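Local coordinates for terminal oxygenase component of carbazole (Janthinobacterium sp., PDB 7BUG), which serves as the terminal oxygenase of carbazole 1,9a-dioxygenase, adding both atoms of dioxygen at the angular and adjacent carbons of carbazole, at residues P17-K22 and K348-E353; E159-N164 and Q315-K320. One frame throughout, in Å; residues are numbered along the deposited sequence. Where two conformers were deposited one is given.

Contact 1 of 2, residues P17-K22 and K348-E353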
loop_
_atom_site.group_PDB
_atom_site.type_symbol
_atom_site.label_atom_id
_atom_site.label_comp_id
_atom_site.label_asym_id
_atom_site.label_seq_id
_atom_site.Cartn_x
_atom_site.Cartn_y
_atom_site.Cartn_z
ATOM N N PRO A 17 9.448 -17.325 -21.174
ATOM C CA PRO A 17 10.562 -16.680 -20.459
ATOM C C PRO A 17 10.390 -15.152 -20.427
ATOM O O PRO A 17 10.666 -14.543 -19.418
ATOM C CB PRO A 17 11.805 -17.090 -21.247
ATOM C CG PRO A 17 11.382 -18.442 -21.873
ATOM C CD PRO A 17 9.936 -18.193 -22.270
ATOM N N TYR A 18 9.893 -14.605 -21.511
ATOM C CA TYR A 18 9.614 -13.130 -21.594
ATOM C C TYR A 18 8.572 -12.742 -20.558
ATOM O O TYR A 18 8.735 -11.702 -19.899
ATOM C CB TYR A 18 9.144 -12.786 -22.987
ATOM C CG TYR A 18 8.767 -11.339 -23.166
ATOM C CD1 TYR A 18 9.720 -10.359 -23.261
ATOM C CD2 TYR A 18 7.447 -10.974 -23.202
ATOM C CE1 TYR A 18 9.343 -9.031 -23.469
ATOM C CE2 TYR A 18 7.053 -9.674 -23.417
ATOM C CZ TYR A 18 7.999 -8.698 -23.578
ATOM O OH TYR A 18 7.670 -7.407 -23.905
ATOM N N VAL A 19 7.482 -13.518 -20.438
ATOM C CA VAL A 19 6.434 -13.243 -19.418
ATOM C C VAL A 19 7.011 -13.409 -18.013
ATOM O O VAL A 19 6.617 -12.671 -17.082
ATOM C CB VAL A 19 5.196 -14.124 -19.660
ATOM C CG1 VAL A 19 4.244 -13.979 -18.509
ATOM C CG2 VAL A 19 4.573 -13.758 -20.977
ATOM N N ASP A 20 7.983 -14.301 -17.815
ATOM C CA ASP A 20 8.588 -14.454 -16.489
ATOM C C ASP A 20 9.499 -13.259 -16.159
ATOM O O ASP A 20 9.819 -13.036 -14.949
ATOM C CB ASP A 20 9.407 -15.741 -16.440
ATOM C CG ASP A 20 9.641 -16.235 -15.049
ATOM O OD1 ASP A 20 8.746 -16.057 -14.218
ATOM O OD2 ASP A 20 10.685 -16.898 -14.862
ATOM N N ALA A 21 9.968 -12.536 -17.165
ATOM C CA ALA A 21 11.060 -11.544 -16.996
ATOM C C ALA A 21 10.548 -10.181 -16.490
ATOM O O ALA A 21 10.898 -9.137 -17.043
ATOM C CB ALA A 21 11.910 -11.474 -18.226
ATOM N N LYS A 22 9.792 -10.198 -15.392
ATOM C CA LYS A 22 9.182 -9.016 -14.762
ATOM C C LYS A 22 10.251 -8.010 -14.324
ATOM O O LYS A 22 10.005 -6.777 -14.409
ATOM C CB LYS A 22 8.302 -9.492 -13.600
ATOM C CG LYS A 22 7.535 -8.390 -12.905
ATOM C CD LYS A 22 6.691 -8.961 -11.799
ATOM C CE LYS A 22 5.698 -9.962 -12.340
ATOM N NZ LYS A 22 4.432 -9.852 -11.580
ATOM N N LYS A 348 -2.208 -11.336 -15.607
ATOM C CA LYS A 348 -3.331 -11.961 -16.362
ATOM C C LYS A 348 -3.417 -11.379 -17.785
ATOM O O LYS A 348 -3.881 -12.088 -18.696
ATOM C CB LYS A 348 -4.644 -11.807 -15.595
ATOM C CG LYS A 348 -4.719 -12.624 -14.316
ATOM C CD LYS A 348 -6.098 -12.627 -13.679
ATOM C CE LYS A 348 -6.091 -13.097 -12.235
ATOM N NZ LYS A 348 -7.428 -12.910 -11.608
ATOM N N GLY A 349 -2.981 -10.144 -18.030
ATOM C CA GLY A 349 -3.158 -9.546 -19.375
ATOM C C GLY A 349 -2.388 -10.338 -20.443
ATOM O O GLY A 349 -2.815 -10.355 -21.615
ATOM N N TRP A 350 -1.324 -11.083 -20.049
ATOM C CA TRP A 350 -0.541 -11.907 -20.987
ATOM C C TRP A 350 -1.407 -13.053 -21.499
ATOM O O TRP A 350 -1.171 -13.514 -22.637
ATOM C CB TRP A 350 0.753 -12.439 -20.347
ATOM C CG TRP A 350 1.620 -11.356 -19.789
ATOM C CD1 TRP A 350 1.849 -11.132 -18.459
ATOM C CD2 TRP A 350 2.410 -10.403 -20.513
ATOM N NE1 TRP A 350 2.677 -10.060 -18.310
ATOM C CE2 TRP A 350 3.088 -9.627 -19.541
ATOM C CE3 TRP A 350 2.648 -10.135 -21.859
ATOM C CZ2 TRP A 350 3.932 -8.576 -19.891
ATOM C CZ3 TRP A 350 3.458 -9.078 -22.217
ATOM C CH2 TRP A 350 4.094 -8.316 -21.231
ATOM N N VAL A 351 -2.411 -13.463 -20.716
ATOM C CA VAL A 351 -3.329 -14.552 -21.155
ATOM C C VAL A 351 -4.560 -13.939 -21.832
ATOM O O VAL A 351 -5.042 -14.504 -22.858
ATOM C CB VAL A 351 -3.703 -15.457 -19.973
ATOM C CG1 VAL A 351 -4.694 -16.522 -20.400
ATOM C CG2 VAL A 351 -2.466 -16.097 -19.367
ATOM N N ASN A 352 -5.018 -12.788 -21.336
ATOM C CA ASN A 352 -6.356 -12.266 -21.709
ATOM C C ASN A 352 -6.324 -11.247 -22.855
ATOM O O ASN A 352 -7.405 -11.012 -23.441
ATOM C CB ASN A 352 -7.073 -11.704 -20.476
ATOM C CG ASN A 352 -7.376 -12.759 -19.432
ATOM O OD1 ASN A 352 -7.410 -12.472 -18.231
ATOM N ND2 ASN A 352 -7.615 -13.975 -19.884
ATOM N N GLU A 353 -5.177 -10.710 -23.276
ATOM C CA GLU A 353 -5.083 -9.798 -24.434
ATOM C C GLU A 353 -5.612 -10.496 -25.711
ATOM O O GLU A 353 -5.578 -11.749 -25.814
ATOM C CB GLU A 353 -3.640 -9.341 -24.646
ATOM C CG GLU A 353 -2.754 -10.527 -24.973
ATOM C CD GLU A 353 -1.267 -10.253 -25.097
ATOM O OE1 GLU A 353 -0.787 -9.201 -24.599
ATOM O OE2 GLU A 353 -0.588 -11.131 -25.721
#
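A helix-to-helix contact in which the indole of Trp350, on the short helix 349-352, meets Tyr18 and Val19 of helix 16-20 joins the N-terminal region to the C-terminal part of the oxygenase. The two segments bury 164 Å² between them, all of it through these three buried residues. Val19 lies over the indole: CG1 stands 4.0 Å from the centroid of the five-membered ring of Trp350, 24° off its normal, a CH-pi contact. The other methyl, CG2, lies over the same face, offset toward the rim, 4.0 Å from CD2 of Trp350. Tyr18 meets the six-membered ring as an offset edge-to-face (T-shaped) pair, with centroids 5.7 Å apart and planes at 83°; the closest atoms are CE2 of Tyr18 and CZ3 of Trp350, at 3.8 Å. The CB of Trp350 points toward helix 16-20, and with CG anti to the carbonyl carbon (chi1 -56°) the indole lies between the helices, touching both partners. With an alanine here, the Val19 methyls and the Tyr18 edge would probably lose their common aromatic surface, and a gap would open between the two helices. The Tyr18 hydroxyl is anchored beyond the contact by hydrogen bonds with Glu176 and Trp365. Helix 171-179 touches Trp350 through Arg172 and Glu176, helix 360-372 flanks both aromatic residues through Arg366, and helix 6-9 meets Val19 through Leu9.

Contact 2 of 2, residues E159-N164 and Q315-K320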
loop_
_atom_site.group_PDB
_atom_site.type_symbol
_atom_site.label_atom_id
_atom_site.label_comp_id
_atom_site.label_asym_id
_atom_site.label_seq_id
_atom_site.Cartn_x
_atom_site.Cartn_y
_atom_site.Cartn_z
ATOM N N GLU A 159 26.854 11.515 -33.081
ATOM C CA GLU A 159 26.711 12.367 -31.882
ATOM C C GLU A 159 25.366 12.026 -31.239
ATOM O O GLU A 159 24.320 11.999 -31.961
ATOM C CB GLU A 159 26.853 13.853 -32.207
ATOM C CG GLU A 159 28.280 14.219 -32.581
ATOM C CD GLU A 159 29.332 13.855 -31.539
ATOM O OE1 GLU A 159 29.115 14.127 -30.331
ATOM O OE2 GLU A 159 30.408 13.335 -31.953
ATOM N N ILE A 160 25.447 11.709 -29.966
ATOM C CA ILE A 160 24.270 11.287 -29.176
ATOM C C ILE A 160 23.931 12.377 -28.173
ATOM O O ILE A 160 24.799 12.837 -27.426
ATOM C CB ILE A 160 24.566 9.949 -28.503
ATOM C CG1 ILE A 160 24.718 8.798 -29.508
ATOM C CG2 ILE A 160 23.512 9.672 -27.449
ATOM C CD1 ILE A 160 23.532 8.522 -30.403
ATOM N N LEU A 161 22.653 12.724 -28.125
ATOM C CA LEU A 161 22.129 13.672 -27.139
ATOM C C LEU A 161 20.833 13.056 -26.606
ATOM O O LEU A 161 20.144 12.397 -27.378
ATOM C CB LEU A 161 21.903 15.019 -27.816
ATOM C CG LEU A 161 23.180 15.752 -28.234
ATOM C CD1 LEU A 161 22.825 16.917 -29.166
ATOM C CD2 LEU A 161 23.903 16.227 -27.010
ATOM N N GLY A 162 20.479 13.335 -25.365
ATOM C CA GLY A 162 19.284 12.639 -24.873
ATOM C C GLY A 162 18.618 13.246 -23.677
ATOM O O GLY A 162 18.969 14.349 -23.183
ATOM N N LYS A 163 17.691 12.461 -23.160
ATOM C CA LYS A 163 16.910 12.769 -21.962
ATOM C C LYS A 163 16.575 11.448 -21.255
ATOM O O LYS A 163 16.367 10.452 -21.956
ATOM C CB LYS A 163 15.620 13.451 -22.422
ATOM C CG LYS A 163 14.774 13.926 -21.288
ATOM C CD LYS A 163 13.473 14.477 -21.751
ATOM C CE LYS A 163 12.604 14.689 -20.543
ATOM N NZ LYS A 163 11.238 14.976 -20.998
ATOM N N ASN A 164 16.505 11.467 -19.944
ATOM C CA ASN A 164 16.213 10.262 -19.123
ATOM C C ASN A 164 15.132 10.665 -18.126
ATOM O O ASN A 164 15.147 11.848 -17.626
ATOM C CB ASN A 164 17.470 9.734 -18.426
ATOM C CG ASN A 164 17.275 8.362 -17.795
ATOM O OD1 ASN A 164 16.357 7.629 -18.225
ATOM N ND2 ASN A 164 18.122 8.044 -16.817
ATOM N N GLN A 315 22.607 22.737 -30.607
ATOM C CA GLN A 315 21.731 23.927 -30.571
ATOM C C GLN A 315 20.345 23.534 -31.092
ATOM O O GLN A 315 19.376 23.918 -30.429
ATOM C CB GLN A 315 22.411 25.080 -31.316
ATOM C CG GLN A 315 23.479 25.715 -30.432
ATOM C CD GLN A 315 24.539 26.453 -31.215
ATOM O OE1 GLN A 315 24.332 26.841 -32.367
ATOM N NE2 GLN A 315 25.694 26.643 -30.589
ATOM N N GLU A 316 20.264 22.761 -32.175
ATOM C CA GLU A 316 18.957 22.304 -32.720
ATOM C C GLU A 316 18.315 21.338 -31.708
ATOM O O GLU A 316 17.069 21.323 -31.594
ATOM C CB GLU A 316 19.066 21.581 -34.063
ATOM C CG GLU A 316 19.486 22.415 -35.258
ATOM C CD GLU A 316 19.479 21.644 -36.571
ATOM O OE1 GLU A 316 18.668 20.686 -36.715
ATOM O OE2 GLU A 316 20.291 21.984 -37.449
ATOM N N PHE A 317 19.105 20.449 -31.085
ATOM C CA PHE A 317 18.535 19.519 -30.065
ATOM C C PHE A 317 17.822 20.325 -28.969
ATOM O O PHE A 317 16.624 20.016 -28.639
ATOM C CB PHE A 317 19.599 18.573 -29.509
ATOM C CG PHE A 317 19.096 17.630 -28.436
ATOM C CD1 PHE A 317 18.504 16.428 -28.766
ATOM C CD2 PHE A 317 19.256 17.935 -27.111
ATOM C CE1 PHE A 317 18.092 15.558 -27.767
ATOM C CE2 PHE A 317 18.838 17.084 -26.105
ATOM C CZ PHE A 317 18.284 15.872 -26.448
ATOM N N GLU A 318 18.499 21.314 -28.399
ATOM C CA GLU A 318 17.983 22.056 -27.215
ATOM C C GLU A 318 16.771 22.893 -27.640
ATOM O O GLU A 318 15.810 23.011 -26.859
ATOM C CB GLU A 318 19.068 22.912 -26.557
ATOM C CG GLU A 318 19.998 22.118 -25.647
ATOM C CD GLU A 318 19.372 21.350 -24.480
ATOM O OE1 GLU A 318 18.316 21.778 -23.950
ATOM O OE2 GLU A 318 19.954 20.317 -24.088
ATOM N N SER A 319 16.834 23.469 -28.832
ATOM C CA SER A 319 15.870 24.501 -29.284
ATOM C C SER A 319 14.657 23.813 -29.904
ATOM O O SER A 319 13.589 24.358 -29.817
ATOM C CB SER A 319 16.513 25.489 -30.228
ATOM O OG SER A 319 16.714 24.954 -31.533
ATOM N N LYS A 320 14.827 22.647 -30.525
ATOM C CA LYS A 320 13.757 22.073 -31.353
ATOM C C LYS A 320 13.530 20.607 -30.976
ATOM O O LYS A 320 12.400 20.295 -30.654
ATOM C CB LYS A 320 14.066 22.215 -32.839
ATOM C CG LYS A 320 12.975 21.699 -33.761
ATOM C CD LYS A 320 12.878 22.462 -35.069
ATOM C CE LYS A 320 12.763 23.970 -34.891
ATOM N NZ LYS A 320 13.343 24.705 -36.042
#
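This is a largely apolar helix-on-strand contact in the Bet v 1-like catalytic domain, where Phe317 of the long helix 307-327 rests against Leu161 and Gly162 of strand 158-167. That strand is the outermost on one side of the domain's antiparallel sheet within this chain, and its backbone pairs with strand 293-303, Leu161 bonding with Leu300. The segments bury 161 Å² between them, more than half of it on Phe317; the side-chain contacts are carbon to carbon, and the ring also meets the strand backbone. CB of Leu161 stands over the middle of the phenyl ring, 3.7 Å from the centroid of the Phe317 ring and only 6° off the normal, an almost axial CH-pi contact. The CB of Phe317 points toward the strand, and with CG anti to the backbone N (chi1 178°) the ring lies against Leu161 and Gly162. The far end of the ring reaches the backbone beyond Leu161, with CZ of Phe317 3.5 Å from Gly162 N in an oblique approach. There the ring meets peptide atoms, Gly162 N and O, the latter 3.7 Å from CZ of Phe317. The two side chains run past each other in opposite directions, so the end of Leu161 comes back to the root of Phe317. On the helix, Tyr313 also touches Leu161, while Lys322 and Leu326 pack on Phe317; along the strand, Lys163 forms a salt bridge with Glu327. The leucine branch that completes the pairing is CD1 of Leu161, which lies 3.6 Å from CB of Phe317.

How the contacts relate
From the N terminus, the chain passes first through helix 16-20, where segment 17-22 is met by 348-353, 326 residues apart at the closest ends. That wide loop spans the Rieske domain and most of the catalytic domain. Contact 2 is nested wholly inside it: strand 158-167 begins the catalytic sheet, and segment 315-320, on helix 307-327, returns to segment 159-164 after 151 residues. The two closures do not cross. Contact 1 fastens the N-terminal region to the C-terminal part of the chain, whereas contact 2 ties an edge strand to a helix of the same domain. Their centres are 35 Å apart, on opposite sides of the chain's centre, and their nearest atoms about 16 Å apart.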